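Local coordinates for Galactose/lactose metabolism regulatory protein GAL80 (Saccharomyces cerevisiae, PDB 3BTV), which represses the galactose and lactose metabolic genes by binding the activator GAL4 and blocking transcriptional activation in the absence of an inducing sugar, at residues D208-T213 / S417-N422; N233-N238 / H264-G269; Y201-G206 / P258-D263. The protein carries 1 engineered substitution. All coordinates share one frame; numbering follows the deposited sequence.

Contact 1 (D208-T213 / S417-N422)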
ATOM      1  N   ASP B 208     -10.060  15.436 -10.503  1.00 50.26           N
ATOM      2  CA  ASP B 208      -8.772  14.775 -10.633  1.00 48.64           C
ATOM      3  C   ASP B 208      -8.724  13.530  -9.763  1.00 41.43           C
ATOM      4  O   ASP B 208      -9.632  13.268  -8.970  1.00 46.46           O
ATOM      5  CB  ASP B 208      -7.630  15.726 -10.248  1.00 53.07           C
ATOM      6  CG  ASP B 208      -7.633  16.076  -8.773  1.00 65.67           C
ATOM      7  OD1 ASP B 208      -7.153  15.259  -7.960  1.00 57.14           O
ATOM      8  OD2 ASP B 208      -8.111  17.172  -8.430  1.00 59.47           O
ATOM      9  N   LEU B 209      -7.642  12.775  -9.922  1.00 48.35           N
ATOM     10  CA  LEU B 209      -7.482  11.483  -9.260  1.00 40.79           C
ATOM     11  C   LEU B 209      -7.601  11.602  -7.747  1.00 48.60           C
ATOM     12  O   LEU B 209      -8.181  10.744  -7.085  1.00 43.88           O
ATOM     13  CB  LEU B 209      -6.116  10.883  -9.608  1.00 49.74           C
ATOM     14  CG  LEU B 209      -5.825   9.524  -8.958  1.00 47.18           C
ATOM     15  CD1 LEU B 209      -6.867   8.508  -9.436  1.00 48.17           C
ATOM     16  CD2 LEU B 209      -4.420   9.035  -9.261  1.00 38.84           C
ATOM     17  N   VAL B 210      -7.027  12.659  -7.192  1.00 39.56           N
ATOM     18  CA  VAL B 210      -7.012  12.804  -5.749  1.00 43.33           C
ATOM     19  C   VAL B 210      -8.348  13.321  -5.229  1.00 50.54           C
ATOM     20  O   VAL B 210      -9.003  12.694  -4.378  1.00 44.84           O
ATOM     21  CB  VAL B 210      -5.888  13.730  -5.303  1.00 43.33           C
ATOM     22  CG1 VAL B 210      -5.845  13.795  -3.787  1.00 44.06           C
ATOM     23  CG2 VAL B 210      -4.564  13.221  -5.848  1.00 42.95           C
ATOM     24  N   THR B 211      -8.753  14.460  -5.766  1.00 49.48           N
ATOM     25  CA  THR B 211      -9.948  15.139  -5.313  1.00 43.44           C
ATOM     26  C   THR B 211     -11.174  14.269  -5.491  1.00 43.83           C
ATOM     27  O   THR B 211     -12.049  14.211  -4.626  1.00 50.16           O
ATOM     28  CB  THR B 211     -10.161  16.443  -6.108  1.00 48.69           C
ATOM     29  OG1 THR B 211      -9.006  17.282  -5.955  1.00 51.98           O
ATOM     30  CG2 THR B 211     -11.398  17.166  -5.612  1.00 46.87           C
ATOM     31  N   THR B 212     -11.239  13.585  -6.621  1.00 43.14           N
ATOM     32  CA  THR B 212     -12.471  12.918  -6.998  1.00 45.10           C
ATOM     33  C   THR B 212     -12.477  11.449  -6.607  1.00 50.54           C
ATOM     34  O   THR B 212     -13.258  11.031  -5.752  1.00 53.57           O
ATOM     35  CB  THR B 212     -12.734  13.072  -8.505  1.00 57.13           C
ATOM     36  OG1 THR B 212     -12.528  14.442  -8.879  1.00 53.72           O
ATOM     37  CG2 THR B 212     -14.174  12.651  -8.857  1.00 50.51           C
ATOM     38  N   THR B 213     -11.597  10.672  -7.224  1.00 46.35           N
ATOM     39  CA  THR B 213     -11.591   9.229  -7.047  1.00 37.79           C
ATOM     40  C   THR B 213     -11.160   8.843  -5.641  1.00 43.22           C
ATOM     41  O   THR B 213     -11.858   8.130  -4.945  1.00 42.46           O
ATOM     42  CB  THR B 213     -10.659   8.546  -8.052  1.00 54.86           C
ATOM     43  OG1 THR B 213     -10.959   9.023  -9.364  1.00 57.95           O
ATOM     44  CG2 THR B 213     -10.848   7.027  -8.006  1.00 53.42           C
ATOM     45  N   SER B 417      -4.768  18.607   2.466  1.00 56.81           N
ATOM     46  CA  SER B 417      -3.637  18.048   3.206  1.00 52.32           C
ATOM     47  C   SER B 417      -2.851  16.998   2.437  1.00 46.37           C
ATOM     48  O   SER B 417      -1.630  16.917   2.572  1.00 51.99           O
ATOM     49  CB  SER B 417      -4.103  17.470   4.534  1.00 58.80           C
ATOM     50  OG  SER B 417      -4.790  18.469   5.264  1.00 60.73           O
ATOM     51  N   VAL B 418      -3.533  16.176   1.644  1.00 43.91           N
ATOM     52  CA  VAL B 418      -2.807  15.245   0.787  1.00 37.54           C
ATOM     53  C   VAL B 418      -1.797  16.016  -0.097  1.00 42.91           C
ATOM     54  O   VAL B 418      -0.607  15.680  -0.152  1.00 53.58           O
ATOM     55  CB  VAL B 418      -3.754  14.396  -0.082  1.00 39.48           C
ATOM     56  CG1 VAL B 418      -2.992  13.767  -1.216  1.00 48.11           C
ATOM     57  CG2 VAL B 418      -4.434  13.294   0.775  1.00 39.41           C
ATOM     58  N   TYR B 419      -2.273  17.059  -0.772  1.00 49.44           N
ATOM     59  CA  TYR B 419      -1.396  17.880  -1.607  1.00 57.34           C
ATOM     60  C   TYR B 419      -0.291  18.604  -0.817  1.00 45.00           C
ATOM     61  O   TYR B 419       0.824  18.738  -1.313  1.00 49.74           O
ATOM     62  CB  TYR B 419      -2.209  18.877  -2.441  1.00 58.98           C
ATOM     63  CG  TYR B 419      -2.828  18.254  -3.668  1.00 68.85           C
ATOM     64  CD1 TYR B 419      -4.195  18.070  -3.759  1.00 64.85           C
ATOM     65  CD2 TYR B 419      -2.037  17.835  -4.730  1.00 60.04           C
ATOM     66  CE1 TYR B 419      -4.765  17.494  -4.871  1.00 57.23           C
ATOM     67  CE2 TYR B 419      -2.596  17.261  -5.848  1.00 53.46           C
ATOM     68  CZ  TYR B 419      -3.969  17.095  -5.912  1.00 53.87           C
ATOM     69  OH  TYR B 419      -4.544  16.526  -7.022  1.00 57.34           O
ATOM     70  N   LYS B 420      -0.597  19.060   0.398  1.00 58.96           N
ATOM     71  CA  LYS B 420       0.419  19.700   1.240  1.00 57.74           C
ATOM     72  C   LYS B 420       1.520  18.715   1.567  1.00 72.88           C
ATOM     73  O   LYS B 420       2.697  19.031   1.413  1.00 46.29           O
ATOM     74  CB  LYS B 420      -0.164  20.228   2.552  1.00 54.25           C
ATOM     75  CG  LYS B 420      -0.666  21.647   2.521  1.00 82.19           C
ATOM     76  CD  LYS B 420      -0.926  22.148   3.934  1.00 87.26           C
ATOM     77  CE  LYS B 420      -2.117  23.097   3.963  1.00116.60           C
ATOM     78  NZ  LYS B 420      -2.093  24.080   2.842  1.00121.84           N
ATOM     79  N   SER B 421       1.122  17.525   2.025  1.00 47.56           N
ATOM     80  CA  SER B 421       2.053  16.475   2.381  1.00 34.88           C
ATOM     81  C   SER B 421       3.051  16.195   1.274  1.00 45.85           C
ATOM     82  O   SER B 421       4.244  16.064   1.522  1.00 46.79           O
ATOM     83  CB  SER B 421       1.292  15.165   2.703  1.00 33.10           C
ATOM     84  OG  SER B 421       2.232  14.148   2.948  1.00 42.33           O
ATOM     85  N   ASN B 422       2.543  16.057   0.057  1.00 54.08           N
ATOM     86  CA  ASN B 422       3.383  15.844  -1.107  1.00 57.22           C
ATOM     87  C   ASN B 422       4.372  17.012  -1.335  1.00 45.34           C
ATOM     88  O   ASN B 422       5.560  16.807  -1.579  1.00 47.82           O
ATOM     89  CB  ASN B 422       2.502  15.680  -2.346  1.00 44.47           C
ATOM     90  CG  ASN B 422       3.310  15.467  -3.604  1.00 50.39           C
ATOM     91  OD1 ASN B 422       4.035  14.486  -3.723  1.00 44.98           O
ATOM     92  ND2 ASN B 422       3.193  16.390  -4.552  1.00 46.77           N
TER

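Contact 2 (N233-N238 / H264-G269)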
ATOM      1  N   ASN B 233       0.582  10.735   5.096  1.00 34.37           N
ATOM      2  CA  ASN B 233       1.630  11.121   4.170  1.00 37.70           C
ATOM      3  C   ASN B 233       1.202  10.748   2.768  1.00 42.60           C
ATOM      4  O   ASN B 233       0.682   9.657   2.539  1.00 37.60           O
ATOM      5  CB  ASN B 233       2.942  10.393   4.475  1.00 32.19           C
ATOM      6  CG  ASN B 233       4.123  10.984   3.702  1.00 63.96           C
ATOM      7  OD1 ASN B 233       4.791  11.904   4.175  1.00 79.65           O
ATOM      8  ND2 ASN B 233       4.374  10.463   2.505  1.00 37.28           N
ATOM      9  N   ALA B 234       1.438  11.638   1.821  1.00 31.98           N
ATOM     10  CA  ALA B 234       1.115  11.349   0.430  1.00 35.57           C
ATOM     11  C   ALA B 234       2.244  11.690  -0.535  1.00 46.91           C
ATOM     12  O   ALA B 234       3.027  12.613  -0.316  1.00 38.57           O
ATOM     13  CB  ALA B 234      -0.130  12.077   0.027  1.00 32.57           C
ATOM     14  N   MET B 235       2.309  10.941  -1.618  1.00 39.14           N
ATOM     15  CA  MET B 235       3.124  11.329  -2.751  1.00 43.89           C
ATOM     16  C   MET B 235       2.216  11.327  -3.970  1.00 45.94           C
ATOM     17  O   MET B 235       1.521  10.338  -4.240  1.00 36.43           O
ATOM     18  CB  MET B 235       4.282  10.366  -2.949  1.00 38.39           C
ATOM     19  CG  MET B 235       5.203  10.267  -1.749  1.00 35.85           C
ATOM     20  SD  MET B 235       6.441   8.969  -1.952  1.00 45.11           S
ATOM     21  CE  MET B 235       7.282   9.072  -0.369  1.00 46.95           C
ATOM     22  N   VAL B 236       2.220  12.442  -4.693  1.00 40.29           N
ATOM     23  CA  VAL B 236       1.326  12.648  -5.824  1.00 43.04           C
ATOM     24  C   VAL B 236       2.176  12.757  -7.080  1.00 55.16           C
ATOM     25  O   VAL B 236       3.156  13.493  -7.115  1.00 44.99           O
ATOM     26  CB  VAL B 236       0.498  13.928  -5.625  1.00 50.43           C
ATOM     27  CG1 VAL B 236      -0.426  14.176  -6.813  1.00 46.95           C
ATOM     28  CG2 VAL B 236      -0.291  13.825  -4.325  1.00 44.60           C
ATOM     29  N   PHE B 237       1.806  12.018  -8.114  1.00 51.38           N
ATOM     30  CA  PHE B 237       2.660  11.908  -9.291  1.00 45.33           C
ATOM     31  C   PHE B 237       2.039  12.438 -10.579  1.00 47.37           C
ATOM     32  O   PHE B 237       0.876  12.174 -10.883  1.00 45.79           O
ATOM     33  CB  PHE B 237       3.016  10.441  -9.541  1.00 34.67           C
ATOM     34  CG  PHE B 237       3.792   9.800  -8.433  1.00 43.88           C
ATOM     35  CD1 PHE B 237       3.166   9.398  -7.260  1.00 37.22           C
ATOM     36  CD2 PHE B 237       5.146   9.574  -8.574  1.00 43.14           C
ATOM     37  CE1 PHE B 237       3.895   8.805  -6.240  1.00 37.80           C
ATOM     38  CE2 PHE B 237       5.876   8.968  -7.559  1.00 38.41           C
ATOM     39  CZ  PHE B 237       5.256   8.586  -6.397  1.00 36.11           C
ATOM     40  N   ASN B 238       2.838  13.158 -11.355  1.00 50.80           N
ATOM     41  CA  ASN B 238       2.502  13.372 -12.758  1.00 48.75           C
ATOM     42  C   ASN B 238       3.628  12.774 -13.592  1.00 56.75           C
ATOM     43  O   ASN B 238       4.437  13.493 -14.162  1.00 50.18           O
ATOM     44  CB  ASN B 238       2.292  14.858 -13.081  1.00 45.77           C
ATOM     45  CG  ASN B 238       1.810  15.085 -14.508  1.00 58.20           C
ATOM     46  OD1 ASN B 238       1.389  14.155 -15.195  1.00 65.88           O
ATOM     47  ND2 ASN B 238       1.883  16.327 -14.962  1.00 66.36           N
ATOM     48  N   HIS B 264      -0.867   9.274 -10.462  1.00 35.21           N
ATOM     49  CA  HIS B 264      -0.732   8.285  -9.377  1.00 37.69           C
ATOM     50  C   HIS B 264      -0.742   8.942  -8.020  1.00 40.80           C
ATOM     51  O   HIS B 264      -0.231  10.046  -7.853  1.00 41.01           O
ATOM     52  CB  HIS B 264       0.549   7.471  -9.506  1.00 34.45           C
ATOM     53  CG  HIS B 264       0.451   6.099  -8.918  1.00 41.07           C
ATOM     54  ND1 HIS B 264       0.702   5.836  -7.587  1.00 50.38           N
ATOM     55  CD2 HIS B 264       0.139   4.909  -9.480  1.00 31.82           C
ATOM     56  CE1 HIS B 264       0.549   4.543  -7.356  1.00 35.44           C
ATOM     57  NE2 HIS B 264       0.224   3.951  -8.495  1.00 34.00           N
ATOM     58  N   LEU B 265      -1.326   8.247  -7.055  1.00 34.10           N
ATOM     59  CA  LEU B 265      -1.349   8.703  -5.683  1.00 35.38           C
ATOM     60  C   LEU B 265      -0.899   7.559  -4.786  1.00 37.96           C
ATOM     61  O   LEU B 265      -1.435   6.436  -4.863  1.00 34.47           O
ATOM     62  CB  LEU B 265      -2.761   9.157  -5.276  1.00 34.79           C
ATOM     63  CG  LEU B 265      -2.954   9.401  -3.763  1.00 48.16           C
ATOM     64  CD1 LEU B 265      -2.188  10.625  -3.288  1.00 37.44           C
ATOM     65  CD2 LEU B 265      -4.421   9.520  -3.378  1.00 42.48           C
ATOM     66  N   LEU B 266       0.089   7.838  -3.946  1.00 34.74           N
ATOM     67  CA  LEU B 266       0.456   6.930  -2.854  1.00 38.76           C
ATOM     68  C   LEU B 266       0.008   7.619  -1.600  1.00 41.28           C
ATOM     69  O   LEU B 266       0.314   8.790  -1.390  1.00 36.50           O
ATOM     70  CB  LEU B 266       1.965   6.692  -2.772  1.00 28.57           C
ATOM     71  CG  LEU B 266       2.667   6.048  -3.969  1.00 41.04           C
ATOM     72  CD1 LEU B 266       4.174   6.035  -3.753  1.00 36.69           C
ATOM     73  CD2 LEU B 266       2.152   4.637  -4.217  1.00 30.56           C
ATOM     74  N   PHE B 267      -0.732   6.910  -0.765  1.00 32.89           N
ATOM     75  CA  PHE B 267      -1.242   7.527   0.449  1.00 34.72           C
ATOM     76  C   PHE B 267      -1.173   6.536   1.581  1.00 44.75           C
ATOM     77  O   PHE B 267      -1.600   5.388   1.446  1.00 38.46           O
ATOM     78  CB  PHE B 267      -2.680   8.008   0.230  1.00 32.92           C
ATOM     79  CG  PHE B 267      -3.406   8.391   1.505  1.00 44.23           C
ATOM     80  CD1 PHE B 267      -3.529   9.720   1.886  1.00 32.91           C
ATOM     81  CD2 PHE B 267      -3.993   7.422   2.304  1.00 38.85           C
ATOM     82  CE1 PHE B 267      -4.208  10.067   3.039  1.00 40.93           C
ATOM     83  CE2 PHE B 267      -4.669   7.761   3.463  1.00 40.42           C
ATOM     84  CZ  PHE B 267      -4.784   9.081   3.833  1.00 39.06           C
ATOM     85  N   GLN B 268      -0.625   6.967   2.705  1.00 31.74           N
ATOM     86  CA  GLN B 268      -0.596   6.081   3.865  1.00 28.10           C
ATOM     87  C   GLN B 268      -0.908   6.915   5.086  1.00 39.74           C
ATOM     88  O   GLN B 268      -0.618   8.107   5.120  1.00 40.33           O
ATOM     89  CB  GLN B 268       0.747   5.353   3.984  1.00 35.28           C
ATOM     90  CG  GLN B 268       1.940   6.262   4.294  1.00 41.05           C
ATOM     91  CD  GLN B 268       3.280   5.536   4.179  1.00 49.16           C
ATOM     92  OE1 GLN B 268       4.319   6.006   4.664  1.00 37.55           O
ATOM     93  NE2 GLN B 268       3.258   4.391   3.529  1.00 28.77           N
ATOM     94  N   GLY B 269      -1.538   6.310   6.077  1.00 36.61           N
ATOM     95  CA  GLY B 269      -1.918   7.058   7.252  1.00 30.69           C
ATOM     96  C   GLY B 269      -2.475   6.194   8.345  1.00 33.70           C
ATOM     97  O   GLY B 269      -2.549   4.965   8.214  1.00 33.05           O
TER

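Contact 3 (Y201-G206 / P258-D263)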
ATOM      1  N   TYR B 201      -8.361  17.414 -17.347  1.00 70.31           N
ATOM      2  CA  TYR B 201      -6.946  17.077 -17.297  1.00 67.45           C
ATOM      3  C   TYR B 201      -6.060  18.253 -16.914  1.00 64.32           C
ATOM      4  O   TYR B 201      -4.835  18.168 -17.005  1.00 64.17           O
ATOM      5  CB  TYR B 201      -6.518  16.532 -18.658  1.00 54.27           C
ATOM      6  CG  TYR B 201      -7.385  15.382 -19.107  1.00 63.13           C
ATOM      7  CD1 TYR B 201      -8.445  15.582 -19.980  1.00 59.80           C
ATOM      8  CD2 TYR B 201      -7.161  14.097 -18.626  1.00 72.11           C
ATOM      9  CE1 TYR B 201      -9.255  14.524 -20.374  1.00 74.96           C
ATOM     10  CE2 TYR B 201      -7.957  13.035 -19.013  1.00 63.00           C
ATOM     11  CZ  TYR B 201      -9.001  13.253 -19.885  1.00 74.17           C
ATOM     12  OH  TYR B 201      -9.785  12.193 -20.268  1.00 67.80           O
ATOM     13  N   GLU B 202      -6.687  19.344 -16.489  1.00 51.79           N
ATOM     14  CA  GLU B 202      -5.979  20.578 -16.169  1.00 69.92           C
ATOM     15  C   GLU B 202      -6.133  20.835 -14.682  1.00 68.27           C
ATOM     16  O   GLU B 202      -7.243  20.776 -14.166  1.00 57.89           O
ATOM     17  CB  GLU B 202      -6.564  21.744 -16.985  1.00 56.31           C
ATOM     18  CG  GLU B 202      -6.323  23.132 -16.390  1.00117.15           C
ATOM     19  CD  GLU B 202      -4.869  23.578 -16.466  1.00124.75           C
ATOM     20  OE1 GLU B 202      -4.112  23.037 -17.301  1.00122.04           O
ATOM     21  OE2 GLU B 202      -4.487  24.479 -15.689  1.00117.17           O
ATOM     22  N   ILE B 203      -5.029  21.111 -13.989  1.00 60.21           N
ATOM     23  CA  ILE B 203      -5.074  21.219 -12.531  1.00 73.66           C
ATOM     24  C   ILE B 203      -5.943  22.411 -12.111  1.00 76.72           C
ATOM     25  O   ILE B 203      -6.062  23.398 -12.847  1.00 70.98           O
ATOM     26  CB  ILE B 203      -3.658  21.325 -11.910  1.00 81.82           C
ATOM     27  CG1 ILE B 203      -3.708  21.062 -10.402  1.00 93.60           C
ATOM     28  CG2 ILE B 203      -3.039  22.678 -12.215  1.00 86.16           C
ATOM     29  CD1 ILE B 203      -2.557  21.668  -9.640  1.00120.33           C
ATOM     30  N   GLY B 204      -6.589  22.303 -10.952  1.00 74.01           N
ATOM     31  CA  GLY B 204      -7.349  23.415 -10.408  1.00 64.94           C
ATOM     32  C   GLY B 204      -8.778  23.550 -10.908  1.00 68.79           C
ATOM     33  O   GLY B 204      -9.459  24.524 -10.597  1.00 70.48           O
ATOM     34  N   ASN B 205      -9.241  22.578 -11.683  1.00 65.15           N
ATOM     35  CA  ASN B 205     -10.622  22.587 -12.150  1.00 53.05           C
ATOM     36  C   ASN B 205     -11.530  21.700 -11.306  1.00 60.21           C
ATOM     37  O   ASN B 205     -12.664  21.415 -11.691  1.00 65.31           O
ATOM     38  CB  ASN B 205     -10.690  22.172 -13.609  1.00 55.37           C
ATOM     39  CG  ASN B 205     -10.196  23.260 -14.531  1.00 76.30           C
ATOM     40  OD1 ASN B 205      -9.782  22.997 -15.661  1.00 80.37           O
ATOM     41  ND2 ASN B 205     -10.220  24.496 -14.043  1.00 70.15           N
ATOM     42  N   GLY B 206     -11.020  21.257 -10.161  1.00 55.01           N
ATOM     43  CA  GLY B 206     -11.838  20.535  -9.194  1.00 57.14           C
ATOM     44  C   GLY B 206     -12.164  19.090  -9.544  1.00 60.02           C
ATOM     45  O   GLY B 206     -13.011  18.466  -8.899  1.00 56.44           O
ATOM     46  N   PRO B 258      -1.438  17.387 -23.333  1.00 67.45           N
ATOM     47  CA  PRO B 258      -0.818  17.567 -22.019  1.00 61.44           C
ATOM     48  C   PRO B 258      -1.798  17.328 -20.877  1.00 59.28           C
ATOM     49  O   PRO B 258      -2.996  17.605 -20.996  1.00 64.33           O
ATOM     50  CB  PRO B 258      -0.379  19.043 -22.036  1.00 67.73           C
ATOM     51  CG  PRO B 258      -0.797  19.596 -23.400  1.00 70.14           C
ATOM     52  CD  PRO B 258      -1.842  18.672 -23.924  1.00 67.42           C
ATOM     53  N   LYS B 259      -1.279  16.806 -19.769  1.00 63.65           N
ATOM     54  CA  LYS B 259      -2.073  16.619 -18.568  1.00 52.01           C
ATOM     55  C   LYS B 259      -1.319  17.269 -17.418  1.00 58.61           C
ATOM     56  O   LYS B 259      -0.127  17.020 -17.232  1.00 53.41           O
ATOM     57  CB  LYS B 259      -2.272  15.120 -18.303  1.00 62.73           C
ATOM     58  CG  LYS B 259      -3.026  14.770 -17.023  1.00 61.41           C
ATOM     59  CD  LYS B 259      -3.304  13.258 -16.919  1.00 51.38           C
ATOM     60  CE  LYS B 259      -2.014  12.433 -16.713  1.00 53.51           C
ATOM     61  NZ  LYS B 259      -1.065  13.028 -15.701  1.00 45.36           N
ATOM     62  N   THR B 260      -1.993  18.112 -16.646  1.00 53.99           N
ATOM     63  CA  THR B 260      -1.347  18.626 -15.442  1.00 62.62           C
ATOM     64  C   THR B 260      -1.913  18.013 -14.156  1.00 60.52           C
ATOM     65  O   THR B 260      -1.383  18.253 -13.077  1.00 65.22           O
ATOM     66  CB  THR B 260      -1.402  20.158 -15.371  1.00 57.09           C
ATOM     67  OG1 THR B 260      -2.761  20.592 -15.498  1.00 64.82           O
ATOM     68  CG2 THR B 260      -0.559  20.770 -16.493  1.00 65.59           C
ATOM     69  N   VAL B 261      -2.990  17.234 -14.267  1.00 56.58           N
ATOM     70  CA  VAL B 261      -3.495  16.488 -13.105  1.00 50.78           C
ATOM     71  C   VAL B 261      -2.692  15.188 -12.865  1.00 51.77           C
ATOM     72  O   VAL B 261      -2.024  14.683 -13.769  1.00 49.43           O
ATOM     73  CB  VAL B 261      -5.006  16.192 -13.230  1.00 57.99           C
ATOM     74  CG1 VAL B 261      -5.798  17.497 -13.301  1.00 53.00           C
ATOM     75  CG2 VAL B 261      -5.278  15.335 -14.448  1.00 52.62           C
ATOM     76  N   PRO B 262      -2.751  14.637 -11.637  1.00 50.92           N
ATOM     77  CA  PRO B 262      -1.903  13.482 -11.308  1.00 42.36           C
ATOM     78  C   PRO B 262      -2.301  12.185 -12.011  1.00 50.31           C
ATOM     79  O   PRO B 262      -3.464  11.987 -12.363  1.00 46.23           O
ATOM     80  CB  PRO B 262      -2.116  13.312  -9.801  1.00 41.59           C
ATOM     81  CG  PRO B 262      -2.685  14.618  -9.338  1.00 50.83           C
ATOM     82  CD  PRO B 262      -3.507  15.110 -10.465  1.00 47.71           C
ATOM     83  N   ASP B 263      -1.324  11.305 -12.202  1.00 41.47           N
ATOM     84  CA  ASP B 263      -1.576   9.954 -12.699  1.00 47.15           C
ATOM     85  C   ASP B 263      -1.299   8.878 -11.654  1.00 37.39           C
ATOM     86  O   ASP B 263      -1.450   7.687 -11.935  1.00 43.29           O
ATOM     87  CB  ASP B 263      -0.733   9.664 -13.936  1.00 44.28           C
ATOM     88  CG  ASP B 263       0.639  10.270 -13.846  1.00 55.23           C
ATOM     89  OD1 ASP B 263       1.456   9.769 -13.048  1.00 51.38           O
ATOM     90  OD2 ASP B 263       0.885  11.262 -14.565  1.00 56.22           O
TER

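Contact 1 (D208-T213 / S417-N422)
Val-418 and Tyr-419, on helix 405-424, meet the capped first turn of helix 209-225, forming a nearly antiparallel helix pair packed against one face of the large mixed sheet. The local axes stand 11.2 Å apart, a wide spacing that one small and one long side chain bridge together. Val-418 comes first along the segment: its CG1 lies 3.8 Å from CG1 of Val-210, and Val-418 also rests on Ala-234, Leu-265 and Phe-267 of the sheet.

Tyr-419 spans the rest of the gap. With CG turned beside its own backbone N (chi1 -80°), the ring reaches back alongside Val-210, whose CG2 approaches Tyr-419 CZ obliquely at 3.9 Å, while Thr-211 OG1 lies near the ring plane at its edge. At the far end Tyr-419 OH gives a weak hydrogen bond of 3.0 Å to Asp-208 OD1, the ring and carboxylate planes being turned 70° against each other. Further along, Ser-421 and Asn-422 turn to strand 229-237 instead.

The oxygen that Tyr-419 reaches already has work to do, because Asp-208 is the N-cap of helix 209-225. OD1 accepts the backbone N of Thr-211 at 2.8 Å, from above the carboxylate plane, and weakly that of Val-210, so three donors converge on one atom. The amides of the first helical turn, gathered round this oxygen, would probably stabilise the negative charge. The second oxygen helps to fix the carboxylate's rotation: Thr-211 OG1 meets Asp-208 OD2 on the syn side at 2.6 Å.

Contact 2 (N233-N238 / H264-G269)
Leu-266 and Phe-237 make the apolar centre on one face of this antiparallel strand pair: CD1 of Leu-266 sits 3.7 Å from CE1 of Phe-237, coming in obliquely to the ring, with Met-235 SD close to the same methyl. On the other face Leu-265, its CG swung anti to the backbone N (chi1 169°), lays CD1 against Val-236 CG2 at 3.9 Å and, more loosely, against Ala-234 CB. This second face is covered by helices 209-225 and 405-424.

Farther out, the edge of the His-264 ring is turned toward the face of Phe-237, an offset edge-to-face pair with planes at 88° and centroids 5.9 Å apart. Backbone bonds hold the register throughout; Leu-266 N to Met-235 O, at 2.9 Å, is almost straight, whereas His-264 N reaches Phe-237 O only weakly at 3.4 Å. The polar edge is the hydrogen-bonded pair Asn-233 and Gln-268, and the extended chain of Gln-268 carries its amide to Asn-233 of the second subunit.

A sheet with helices on one face and a partner subunit on the other is typical of the C-terminal domain of GFO/IDH/MocA-type proteins, the oxidoreductase fold that this repressor shares.

Contact 3 (Y201-G206 / P258-D263)
Lys-259 and Tyr-201 lie side by side where two irregular loops run together in the same direction, and the lysine can be followed outward atom by atom. Its CB is 4.2 Å from the carbonyl oxygen of Tyr-201, and CG comes closer to that oxygen, at 3.8 Å. CD then meets the edge of the tyrosine ring, near its plane, 4.3 Å from Tyr-201 CD2. Extended as far as CD, the chain folds at its last two torsions (chi3 68°, chi4 44°), so that CE carries the ammonium group away from the tyrosine and back over its own loop. There NZ gives a hydrogen bond of 2.7 Å to Val-261 O and forms a salt bridge of 2.9 Å with Asp-263 OD2, which it meets on the anti side. Asn-238 OD1 is a further partner, and these oxygens probably compensate the buried charge.

Tyr-201 O is also the main backbone link between the loops, accepting Thr-260 N at 2.9 Å and, weakly, Val-261 N. Next to it Thr-260 OG1 takes the N-H of Ile-203 at 2.8 Å while donating weakly to Glu-202 OE1, whose side chain runs alongside. A single hydroxyl therefore serves as both acceptor and donor. Val-261 packs against the backbone of 201-206, its CG1 3.6 Å from Glu-202 C and its CG2 against Tyr-201 CA. The tyrosine ring also has a cation-pi partner in Arg-192.

The hydroxyl grips the chain just as it enters a type II beta turn, Glu-202 to Asn-205, with Gly-204 at the third position, where positive phi is characteristic of this turn.

In the fold
Contacts 1 and 2 are buried and belong to one layered unit: the helix pair of contact 1 lies on the sheet face of contact 2 that bears Ala-234 and Val-236, and Ser-421 and Asn-422 probably bond to the backbone of strand 229-237. Contact 3 is partly exposed and joins the loops leading into the elements of the other two: 201-206 precedes helix 209-225, and the loop 258-263 precedes strand 264-271. Chemistry follows place: contact 2 combines regular backbone bonding with apolar packing and alone touches the second subunit, contact 1 relies on a capping carboxylate and a tyrosine, and contact 3 on a threonine hydroxyl and a backbone carbonyl, with a lysine salt bridge inside one loop.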